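PDB 6R2J: Endoglucanase(Endo-1,4-beta-glucanase)protein from Pseudomonas stutzeri, which probably hydrolyses O-glycosyl bonds, acting as a glycoside hydrolase family 5 endo-1,4-beta-glucanase, and binds cellobiose in the crystal. Local coordinates for residues A[251-256]-A[268-273]; A[59-64]-A[120-125]; A[183-188]-A[238-243]. All coordinates share one frame; numbering follows the deposited sequence.

The three contacts lie within one TIM-barrel domain. Interactions 1 and 2 each join a strand's end and the residues after it to a helix, whereas interaction 3 joins two helices. Along the chain interaction 2 (59-64 with 120-125) closes first, then interaction 3 (183-188 with 238-243), then interaction 1 (251-256 with 268-273). Interactions 1 and 2 lie on opposite sides of the chain's centre, about 29 Å between centres; interactions 2 and 3 are equally far apart. Interactions 1 and 3, about 17 Å between centres, touch where Tyr272 OH lies 3.5 Å from Ile238 CB. Helix 229-244 is followed in the chain by strand 248-252, so the helical layer is tied to the barrel on two sides, interactions 1 and 3 serving successive elements.

Interaction 1 of 3, residues A[251-256]-A[268-273]; sequences GEYGIP and NLLAYL
Tyr253 lays its hydroxyl across the branched end of Leu270, and this is the tight part of the contact. Both methyls of Leu270 come up to the hydroxyl from one side, CD2 at 3.4 Å and CD1 at 3.5 Å from Tyr253 OH. CD2 also reaches the ring itself, 3.8 Å from Tyr253 CZ, and the two side chains run at about a right angle to each other. Leu270 gets there by its far end, since its CB does not point at the tyrosine: CD1 continues the chain in an anti second torsion (chi2 -179°), and CD2 branches off CG toward Tyr253 OH and CZ. In the TIM barrel this joins the residue just past strand 248-252 to helix 260-276, which follows it in the chain; Ser280 of strand 280-285 touches both side chains, and Tyr282 packs edge-to-face with Tyr253. The other half of the ring is held less closely. Leu269 approaches it obliquely with a single methyl, CD2, 4.0 Å from Tyr253 CD2. On the solvent side, the partly exposed Asn268, Ala271 and Tyr272 belong to faces of the helix that do not meet the tyrosine.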
loop_
_atom_site.group_PDB
_atom_site.type_symbol
_atom_site.label_atom_id
_atom_site.label_comp_id
_atom_site.label_asym_id
_atom_site.label_seq_id
_atom_site.Cartn_x
_atom_site.Cartn_y
_atom_site.Cartn_z
ATOM N N GLY A 251 1.454 -3.360 -3.775
ATOM C CA GLY A 251 0.607 -2.638 -2.834
ATOM C C GLY A 251 -0.754 -2.231 -3.342
ATOM O O GLY A 251 -1.614 -1.837 -2.544
ATOM N N GLU A 252 -0.944 -2.241 -4.644
ATOM C CA GLU A 252 -2.273 -2.013 -5.177
ATOM C C GLU A 252 -2.460 -2.735 -6.497
ATOM O O GLU A 252 -1.542 -2.822 -7.306
ATOM C CB GLU A 252 -2.537 -0.564 -5.528
ATOM C CG GLU A 252 -2.592 0.370 -4.360
ATOM C CD GLU A 252 -2.887 1.776 -4.791
ATOM O OE1 GLU A 252 -3.373 1.952 -5.949
ATOM O OE2 GLU A 252 -2.596 2.690 -3.986
ATOM N N TYR A 253 -3.695 -3.172 -6.721
ATOM C CA TYR A 253 -4.172 -3.877 -7.900
ATOM C C TYR A 253 -5.664 -4.011 -7.609
ATOM O O TYR A 253 -6.048 -4.131 -6.441
ATOM C CB TYR A 253 -3.501 -5.237 -8.067
ATOM C CG TYR A 253 -4.083 -6.315 -7.213
ATOM C CD1 TYR A 253 -3.640 -6.494 -5.906
ATOM C CD2 TYR A 253 -5.065 -7.160 -7.712
ATOM C CE1 TYR A 253 -4.142 -7.462 -5.140
ATOM C CE2 TYR A 253 -5.592 -8.144 -6.925
ATOM C CZ TYR A 253 -5.148 -8.288 -5.643
ATOM O OH TYR A 253 -5.705 -9.292 -4.871
ATOM N N GLY A 254 -6.523 -3.973 -8.630
ATOM C CA GLY A 254 -7.956 -4.103 -8.422
ATOM C C GLY A 254 -8.637 -4.247 -9.759
ATOM O O GLY A 254 -8.048 -3.961 -10.803
ATOM N N ILE A 255 -9.883 -4.712 -9.713
ATOM C CA ILE A 255 -10.617 -4.944 -10.950
ATOM C C ILE A 255 -12.060 -4.510 -10.770
ATOM O O ILE A 255 -12.632 -4.583 -9.680
ATOM C CB ILE A 255 -10.590 -6.435 -11.407
ATOM C CG1 ILE A 255 -11.246 -7.353 -10.374
ATOM C CG2 ILE A 255 -9.201 -6.935 -11.697
ATOM C CD1 ILE A 255 -11.301 -8.835 -10.782
ATOM N N PRO A 256 -12.673 -4.039 -11.863
ATOM C CA PRO A 256 -14.123 -3.827 -11.828
ATOM C C PRO A 256 -14.877 -5.143 -11.810
ATOM O O PRO A 256 -14.434 -6.150 -12.358
ATOM C CB PRO A 256 -14.408 -3.056 -13.126
ATOM C CG PRO A 256 -13.012 -2.549 -13.619
ATOM C CD PRO A 256 -12.070 -3.623 -13.158
ATOM N N ASN A 268 -4.771 -15.037 -12.406
ATOM C CA ASN A 268 -3.433 -15.422 -12.830
ATOM C C ASN A 268 -2.365 -14.578 -12.152
ATOM O O ASN A 268 -1.264 -15.071 -11.890
ATOM C CB ASN A 268 -3.336 -15.292 -14.337
ATOM C CG ASN A 268 -4.197 -16.275 -15.047
ATOM O OD1 ASN A 268 -4.355 -17.411 -14.590
ATOM N ND2 ASN A 268 -4.765 -15.858 -16.178
ATOM N N LEU A 269 -2.652 -13.299 -11.895
ATOM C CA LEU A 269 -1.697 -12.478 -11.154
ATOM C C LEU A 269 -1.454 -13.041 -9.753
ATOM O O LEU A 269 -0.310 -13.280 -9.362
ATOM C CB LEU A 269 -2.188 -11.035 -11.085
ATOM C CG LEU A 269 -1.386 -10.151 -10.147
ATOM C CD1 LEU A 269 0.041 -9.881 -10.650
ATOM C CD2 LEU A 269 -2.154 -8.837 -9.880
ATOM N N LEU A 270 -2.517 -13.243 -8.974
ATOM C CA LEU A 270 -2.342 -13.757 -7.618
ATOM C C LEU A 270 -1.615 -15.104 -7.614
ATOM O O LEU A 270 -0.806 -15.371 -6.716
ATOM C CB LEU A 270 -3.699 -13.842 -6.912
ATOM C CG LEU A 270 -4.316 -12.489 -6.519
ATOM C CD1 LEU A 270 -5.670 -12.686 -5.778
ATOM C CD2 LEU A 270 -3.415 -11.636 -5.655
ATOM N N ALA A 271 -1.878 -15.959 -8.613
ATOM C CA ALA A 271 -1.194 -17.243 -8.697
ATOM C C ALA A 271 0.300 -17.040 -8.873
ATOM O O ALA A 271 1.112 -17.677 -8.190
ATOM C CB ALA A 271 -1.769 -18.051 -9.866
ATOM N N TYR A 272 0.673 -16.122 -9.773
ATOM C CA TYR A 272 2.070 -15.771 -10.003
ATOM C C TYR A 272 2.706 -15.170 -8.757
ATOM O O TYR A 272 3.857 -15.470 -8.425
ATOM C CB TYR A 272 2.132 -14.758 -11.149
ATOM C CG TYR A 272 3.497 -14.192 -11.424
ATOM C CD1 TYR A 272 4.559 -15.027 -11.766
ATOM C CD2 TYR A 272 3.724 -12.812 -11.381
ATOM C CE1 TYR A 272 5.815 -14.524 -12.036
ATOM C CE2 TYR A 272 4.987 -12.284 -11.656
ATOM C CZ TYR A 272 6.028 -13.145 -11.982
ATOM O OH TYR A 272 7.274 -12.641 -12.266
ATOM N N LEU A 273 1.986 -14.297 -8.065
ATOM C CA LEU A 273 2.515 -13.739 -6.830
ATOM C C LEU A 273 2.811 -14.824 -5.808
ATOM O O LEU A 273 3.871 -14.817 -5.178
ATOM C CB LEU A 273 1.521 -12.726 -6.298
ATOM C CG LEU A 273 1.411 -11.531 -7.232
ATOM C CD1 LEU A 273 0.602 -10.469 -6.498
ATOM C CD2 LEU A 273 2.762 -10.990 -7.643
#

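Interaction 2 of 3, residues A[59-64]-A[120-125]; sequences FIWERV and ASVWRK
Val122 packs over one face of the Trp61 indole, and the main interaction is a CH-pi contact. Its CG1 lies 3.8 Å from the centroid of the five-membered ring, 26° off the ring normal. Within the same face the methyl sits toward the rim, closest to the fusion carbon CE2: Val122 CG1 to Trp61 CE2 is 3.5 Å. The second branch covers the pyrrole end, with Val122 CG2 3.4 Å from Trp61 NE1. Both methyls are used because CG2 stands anti to the backbone N while CG1 falls between N and the carbonyl carbon (chi1 75°); an anti first torsion at Trp61 (chi1 -179°) brings its indole to meet them.

A second, purely apolar contact involves two rings. Phe59 and Trp123 reach toward each other from the two segments and meet at Phe59 CZ and Trp123 CH2, 4.2 Å apart, with the indole carbon at the edge of the phenyl ring near its plane. Met98 of strand 93-98 touches Trp61, Phe59 and Trp123, closing the cluster from the sheet side.

Hydrogen bonds do not cross between the segments; both indole N-H groups bond outside them, Trp61 NE1 to Gln65 OE1 and Trp123 NE1 to Ile141 O. The end of strand 54-59 and the short helix after it are thus joined to helix 116-130 of the TIM barrel by CH-pi and van der Waals contact: with the polar ring atoms satisfied by other residues, the valine methyls on the Trp61 face and the Phe59-Trp123 touch supply the cohesion of this buried seam.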
loop_
_atom_site.group_PDB
_atom_site.type_symbol
_atom_site.label_atom_id
_atom_site.label_comp_id
_atom_site.label_asym_id
_atom_site.label_seq_id
_atom_site.Cartn_x
_atom_site.Cartn_y
_atom_site.Cartn_z
ATOM N N PHE A 59 -3.358 7.321 4.486
ATOM C CA PHE A 59 -3.654 8.571 5.159
ATOM C C PHE A 59 -2.858 9.628 4.400
ATOM O O PHE A 59 -1.990 9.312 3.554
ATOM C CB PHE A 59 -3.317 8.434 6.640
ATOM C CG PHE A 59 -1.852 8.421 6.902
ATOM C CD1 PHE A 59 -1.127 7.260 6.744
ATOM C CD2 PHE A 59 -1.179 9.606 7.217
ATOM C CE1 PHE A 59 0.244 7.254 6.951
ATOM C CE2 PHE A 59 0.174 9.625 7.407
ATOM C CZ PHE A 59 0.895 8.445 7.300
ATOM N N ILE A 60 -3.146 10.903 4.677
ATOM C CA ILE A 60 -2.371 11.969 4.054
ATOM C C ILE A 60 -1.620 12.798 5.090
ATOM O O ILE A 60 -2.084 13.029 6.212
ATOM C CB ILE A 60 -3.160 12.839 3.045
ATOM C CG1 ILE A 60 -4.319 13.568 3.731
ATOM C CG2 ILE A 60 -3.640 11.944 1.848
ATOM C CD1 ILE A 60 -5.040 14.532 2.804
ATOM N N TRP A 61 -0.447 13.254 4.685
ATOM C CA TRP A 61 0.391 14.083 5.548
ATOM C C TRP A 61 -0.352 15.349 5.998
ATOM O O TRP A 61 -0.290 15.734 7.175
ATOM C CB TRP A 61 1.703 14.351 4.792
ATOM C CG TRP A 61 2.726 15.159 5.473
ATOM C CD1 TRP A 61 2.679 15.709 6.738
ATOM C CD2 TRP A 61 3.977 15.554 4.904
ATOM N NE1 TRP A 61 3.821 16.436 6.966
ATOM C CE2 TRP A 61 4.642 16.346 5.868
ATOM C CE3 TRP A 61 4.601 15.316 3.664
ATOM C CZ2 TRP A 61 5.893 16.890 5.638
ATOM C CZ3 TRP A 61 5.832 15.881 3.434
ATOM C CH2 TRP A 61 6.464 16.672 4.415
ATOM N N GLU A 62 -1.135 15.951 5.092
ATOM C CA GLU A 62 -1.814 17.209 5.379
ATOM C C GLU A 62 -2.805 17.092 6.532
ATOM O O GLU A 62 -3.136 18.101 7.156
ATOM C CB GLU A 62 -2.518 17.692 4.109
ATOM C CG GLU A 62 -1.562 18.157 3.004
ATOM C CD GLU A 62 -1.120 17.035 2.045
ATOM O OE1 GLU A 62 -1.392 15.854 2.326
ATOM O OE2 GLU A 62 -0.481 17.340 1.007
ATOM N N ARG A 63 -3.292 15.901 6.831
ATOM C CA ARG A 63 -4.219 15.733 7.935
ATOM C C ARG A 63 -3.518 15.380 9.240
ATOM O O ARG A 63 -4.123 15.578 10.300
ATOM C CB ARG A 63 -5.322 14.722 7.548
ATOM C CG ARG A 63 -6.289 15.274 6.508
ATOM C CD ARG A 63 -7.265 14.249 5.932
ATOM N NE ARG A 63 -8.155 14.917 4.965
ATOM C CZ ARG A 63 -8.628 14.392 3.831
ATOM N NH1 ARG A 63 -8.344 13.157 3.484
ATOM N NH2 ARG A 63 -9.427 15.114 3.044
ATOM N N VAL A 64 -2.297 14.816 9.184
ATOM C CA VAL A 64 -1.508 14.581 10.405
ATOM C C VAL A 64 -0.706 15.821 10.783
ATOM O O VAL A 64 -0.373 16.000 11.962
ATOM C CB VAL A 64 -0.576 13.346 10.401
ATOM C CG1 VAL A 64 -1.396 12.055 10.292
ATOM C CG2 VAL A 64 0.497 13.487 9.318
ATOM N N ALA A 120 11.470 14.080 6.624
ATOM C CA ALA A 120 12.138 13.283 7.646
ATOM C C ALA A 120 11.525 13.484 9.038
ATOM O O ALA A 120 11.291 12.509 9.765
ATOM C CB ALA A 120 13.624 13.619 7.649
ATOM N N SER A 121 11.270 14.740 9.433
ATOM C CA SER A 121 10.771 15.008 10.785
ATOM C C SER A 121 9.392 14.399 10.992
ATOM O O SER A 121 9.131 13.767 12.022
ATOM C CB SER A 121 10.719 16.514 11.060
ATOM O OG SER A 121 9.930 16.775 12.203
ATOM N N VAL A 122 8.491 14.579 10.015
ATOM C CA VAL A 122 7.139 14.063 10.162
ATOM C C VAL A 122 7.183 12.552 10.319
ATOM O O VAL A 122 6.437 11.985 11.115
ATOM C CB VAL A 122 6.165 14.579 9.072
ATOM C CG1 VAL A 122 6.379 13.919 7.752
ATOM C CG2 VAL A 122 4.740 14.414 9.600
ATOM N N TRP A 123 8.102 11.876 9.606
ATOM C CA TRP A 123 8.187 10.424 9.737
ATOM C C TRP A 123 8.849 10.040 11.055
ATOM O O TRP A 123 8.416 9.104 11.739
ATOM C CB TRP A 123 8.881 9.807 8.515
ATOM C CG TRP A 123 7.842 9.328 7.526
ATOM C CD1 TRP A 123 7.657 9.739 6.218
ATOM C CD2 TRP A 123 6.820 8.368 7.787
ATOM N NE1 TRP A 123 6.567 9.090 5.668
ATOM C CE2 TRP A 123 6.038 8.246 6.606
ATOM C CE3 TRP A 123 6.469 7.610 8.908
ATOM C CZ2 TRP A 123 4.946 7.378 6.518
ATOM C CZ3 TRP A 123 5.370 6.738 8.805
ATOM C CH2 TRP A 123 4.640 6.624 7.613
ATOM N N ARG A 124 9.880 10.784 11.442
ATOM C CA ARG A 124 10.435 10.588 12.767
ATOM C C ARG A 124 9.356 10.765 13.824
ATOM O O ARG A 124 9.220 9.938 14.731
ATOM C CB ARG A 124 11.601 11.549 12.987
ATOM C CG ARG A 124 12.461 11.116 14.175
ATOM C CD ARG A 124 13.547 12.123 14.516
ATOM N NE ARG A 124 14.464 12.395 13.410
ATOM C CZ ARG A 124 14.409 13.478 12.645
ATOM N NH1 ARG A 124 13.481 14.392 12.859
ATOM N NH2 ARG A 124 15.278 13.648 11.672
ATOM N N LYS A 125 8.575 11.837 13.721
ATOM C CA LYS A 125 7.524 12.080 14.702
ATOM C C LYS A 125 6.457 11.002 14.644
ATOM O O LYS A 125 5.997 10.545 15.692
ATOM C CB LYS A 125 6.895 13.459 14.503
ATOM C CG LYS A 125 7.603 14.596 15.207
ATOM C CD LYS A 125 6.749 15.828 15.106
ATOM C CE LYS A 125 7.350 17.012 15.829
ATOM N NZ LYS A 125 8.218 17.784 14.903
#

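Interaction 3 of 3, residues A[183-188]-A[238-243]; sequences YHWPLV and IEWLQK
In the helical layer of the TIM barrel, the short helix 185-188, which precedes strand 201-206, leans on helix 229-244, which follows that strand, through a T-shaped pair of tryptophans. Trp185 and Trp240 meet edge-to-face: the edge of the Trp185 indole is directed at the face of Trp240, with planes at 67° and the five-membered ring of Trp185 4.3 Å by centroid from the six-membered ring of Trp240. The pyrrole nitrogen leads. Trp185 NE1 stands 3.1 Å above the Trp240 ring plane, offset toward the rim and 3.2 Å from Trp240 CE3, while Trp185 CD1 lies 3.5 Å from Trp240 CD2. First torsions near 180° (-169° at Trp185, -175° at Trp240) turn both indoles into the interface between the two helices. Pro186 adds a looser contact, its CA 4.1 Å from Trp240 CD1. Trp240 NE1 is hydrogen-bonded to Ala190 O. Were Trp240 an alanine, the NE1 edge of Trp185 is likely to lose the face it rests on, and Ala190 O its indole N-H donor. The Trp185 side chain is about 8 Å from a bound glucose unit, consistent with a place next to the glycan pocket. Around the pair, Trp240 packs edge-to-face with Tyr203 of strand 201-206, and Trp185 touches Tyr203 and Ala205 of that strand, Phe237 of helix 229-244 and Ser180 of helix 177-180.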
loop_
_atom_site.group_PDB
_atom_site.type_symbol
_atom_site.label_atom_id
_atom_site.label_comp_id
_atom_site.label_asym_id
_atom_site.label_seq_id
_atom_site.Cartn_x
_atom_site.Cartn_y
_atom_site.Cartn_z
ATOM N N TYR A 183 5.163 -2.486 -14.118
ATOM C CA TYR A 183 5.611 -2.769 -15.477
ATOM C C TYR A 183 6.824 -1.919 -15.846
ATOM O O TYR A 183 7.776 -2.400 -16.481
ATOM C CB TYR A 183 4.438 -2.511 -16.444
ATOM C CG TYR A 183 4.822 -2.675 -17.884
ATOM C CD1 TYR A 183 4.990 -3.948 -18.435
ATOM C CD2 TYR A 183 5.083 -1.565 -18.691
ATOM C CE1 TYR A 183 5.396 -4.108 -19.750
ATOM C CE2 TYR A 183 5.501 -1.724 -19.996
ATOM C CZ TYR A 183 5.642 -2.989 -20.512
ATOM O OH TYR A 183 6.039 -3.149 -21.804
ATOM N N HIS A 184 6.813 -0.651 -15.433
ATOM C CA HIS A 184 7.838 0.299 -15.816
ATOM C C HIS A 184 9.031 0.295 -14.873
ATOM O O HIS A 184 10.016 0.995 -15.162
ATOM C CB HIS A 184 7.240 1.720 -15.871
ATOM C CG HIS A 184 6.127 1.879 -16.871
ATOM N ND1 HIS A 184 4.789 1.834 -16.531
ATOM C CD2 HIS A 184 6.161 2.081 -18.212
ATOM C CE1 HIS A 184 4.051 1.996 -17.619
ATOM N NE2 HIS A 184 4.861 2.157 -18.653
ATOM N N TRP A 185 8.951 -0.465 -13.768
ATOM C CA TRP A 185 9.937 -0.403 -12.696
ATOM C C TRP A 185 11.380 -0.519 -13.189
ATOM O O TRP A 185 12.219 0.299 -12.775
ATOM C CB TRP A 185 9.579 -1.507 -11.692
ATOM C CG TRP A 185 10.347 -1.369 -10.478
ATOM C CD1 TRP A 185 11.639 -1.778 -10.269
ATOM C CD2 TRP A 185 9.920 -0.751 -9.281
ATOM N NE1 TRP A 185 12.052 -1.410 -9.015
ATOM C CE2 TRP A 185 11.005 -0.797 -8.375
ATOM C CE3 TRP A 185 8.728 -0.152 -8.877
ATOM C CZ2 TRP A 185 10.925 -0.259 -7.071
ATOM C CZ3 TRP A 185 8.646 0.370 -7.594
ATOM C CH2 TRP A 185 9.736 0.311 -6.702
ATOM N N PRO A 186 11.735 -1.496 -14.033
ATOM C CA PRO A 186 13.155 -1.677 -14.378
ATOM C C PRO A 186 13.688 -0.564 -15.228
ATOM O O PRO A 186 14.908 -0.385 -15.305
ATOM C CB PRO A 186 13.191 -2.996 -15.160
ATOM C CG PRO A 186 11.895 -3.602 -15.010
ATOM C CD PRO A 186 10.878 -2.548 -14.615
ATOM N N LEU A 187 12.813 0.191 -15.881
ATOM C CA LEU A 187 13.275 1.306 -16.684
ATOM C C LEU A 187 13.305 2.587 -15.868
ATOM O O LEU A 187 14.252 3.361 -16.000
ATOM C CB LEU A 187 12.431 1.470 -17.955
ATOM C CG LEU A 187 12.449 0.241 -18.874
ATOM C CD1 LEU A 187 12.026 0.538 -20.292
ATOM C CD2 LEU A 187 13.829 -0.446 -18.949
ATOM N N VAL A 188 12.324 2.791 -14.976
ATOM C CA VAL A 188 12.207 4.053 -14.224
ATOM C C VAL A 188 13.137 4.070 -13.011
ATOM O O VAL A 188 13.697 5.112 -12.631
ATOM C CB VAL A 188 10.734 4.271 -13.831
ATOM C CG1 VAL A 188 10.616 5.259 -12.720
ATOM C CG2 VAL A 188 9.931 4.747 -15.032
ATOM N N ILE A 238 9.254 -8.169 -10.343
ATOM C CA ILE A 238 9.789 -9.375 -9.704
ATOM C C ILE A 238 11.222 -9.628 -10.165
ATOM O O ILE A 238 12.118 -9.912 -9.364
ATOM C CB ILE A 238 8.866 -10.578 -9.999
ATOM C CG1 ILE A 238 7.448 -10.280 -9.484
ATOM C CG2 ILE A 238 9.500 -11.879 -9.488
ATOM C CD1 ILE A 238 7.362 -9.508 -8.215
ATOM N N GLU A 239 11.463 -9.513 -11.467
ATOM C CA GLU A 239 12.786 -9.794 -12.003
ATOM C C GLU A 239 13.801 -8.783 -11.508
ATOM O O GLU A 239 14.935 -9.145 -11.177
ATOM C CB GLU A 239 12.739 -9.791 -13.532
ATOM C CG GLU A 239 12.092 -11.059 -14.095
ATOM C CD GLU A 239 12.124 -11.116 -15.580
ATOM O OE1 GLU A 239 12.754 -10.227 -16.165
ATOM O OE2 GLU A 239 11.510 -12.029 -16.164
ATOM N N TRP A 240 13.409 -7.517 -11.426
ATOM C CA TRP A 240 14.272 -6.512 -10.811
ATOM C C TRP A 240 14.520 -6.814 -9.339
ATOM O O TRP A 240 15.653 -6.689 -8.857
ATOM C CB TRP A 240 13.614 -5.142 -10.933
ATOM C CG TRP A 240 14.426 -4.016 -10.468
ATOM C CD1 TRP A 240 15.280 -3.240 -11.217
ATOM C CD2 TRP A 240 14.453 -3.477 -9.145
ATOM N NE1 TRP A 240 15.852 -2.272 -10.429
ATOM C CE2 TRP A 240 15.363 -2.393 -9.153
ATOM C CE3 TRP A 240 13.814 -3.812 -7.945
ATOM C CZ2 TRP A 240 15.645 -1.639 -7.997
ATOM C CZ3 TRP A 240 14.089 -3.046 -6.791
ATOM C CH2 TRP A 240 14.995 -1.985 -6.830
ATOM N N LEU A 241 13.471 -7.195 -8.601
ATOM C CA LEU A 241 13.659 -7.619 -7.213
ATOM C C LEU A 241 14.642 -8.791 -7.101
ATOM O O LEU A 241 15.596 -8.744 -6.322
ATOM C CB LEU A 241 12.314 -7.993 -6.602
ATOM C CG LEU A 241 11.374 -6.796 -6.449
ATOM C CD1 LEU A 241 9.943 -7.316 -6.194
ATOM C CD2 LEU A 241 11.772 -5.864 -5.360
ATOM N N GLN A 242 14.434 -9.852 -7.868
ATOM C CA GLN A 242 15.343 -10.986 -7.769
ATOM C C GLN A 242 16.773 -10.578 -8.083
ATOM O O GLN A 242 17.712 -11.001 -7.394
ATOM C CB GLN A 242 14.871 -12.109 -8.692
ATOM C CG GLN A 242 13.489 -12.666 -8.305
ATOM C CD GLN A 242 12.981 -13.737 -9.248
ATOM O OE1 GLN A 242 12.574 -14.826 -8.812
ATOM N NE2 GLN A 242 13.014 -13.442 -10.550
ATOM N N LYS A 243 16.969 -9.764 -9.123
ATOM C CA LYS A 243 18.328 -9.414 -9.523
ATOM C C LYS A 243 19.022 -8.582 -8.453
ATOM O O LYS A 243 20.214 -8.771 -8.188
ATOM C CB LYS A 243 18.316 -8.691 -10.870
ATOM C CG LYS A 243 17.966 -9.588 -12.059
ATOM C CD LYS A 243 19.231 -10.039 -12.792
ATOM C CE LYS A 243 19.074 -11.449 -13.344
ATOM N NZ LYS A 243 20.247 -11.885 -14.155
#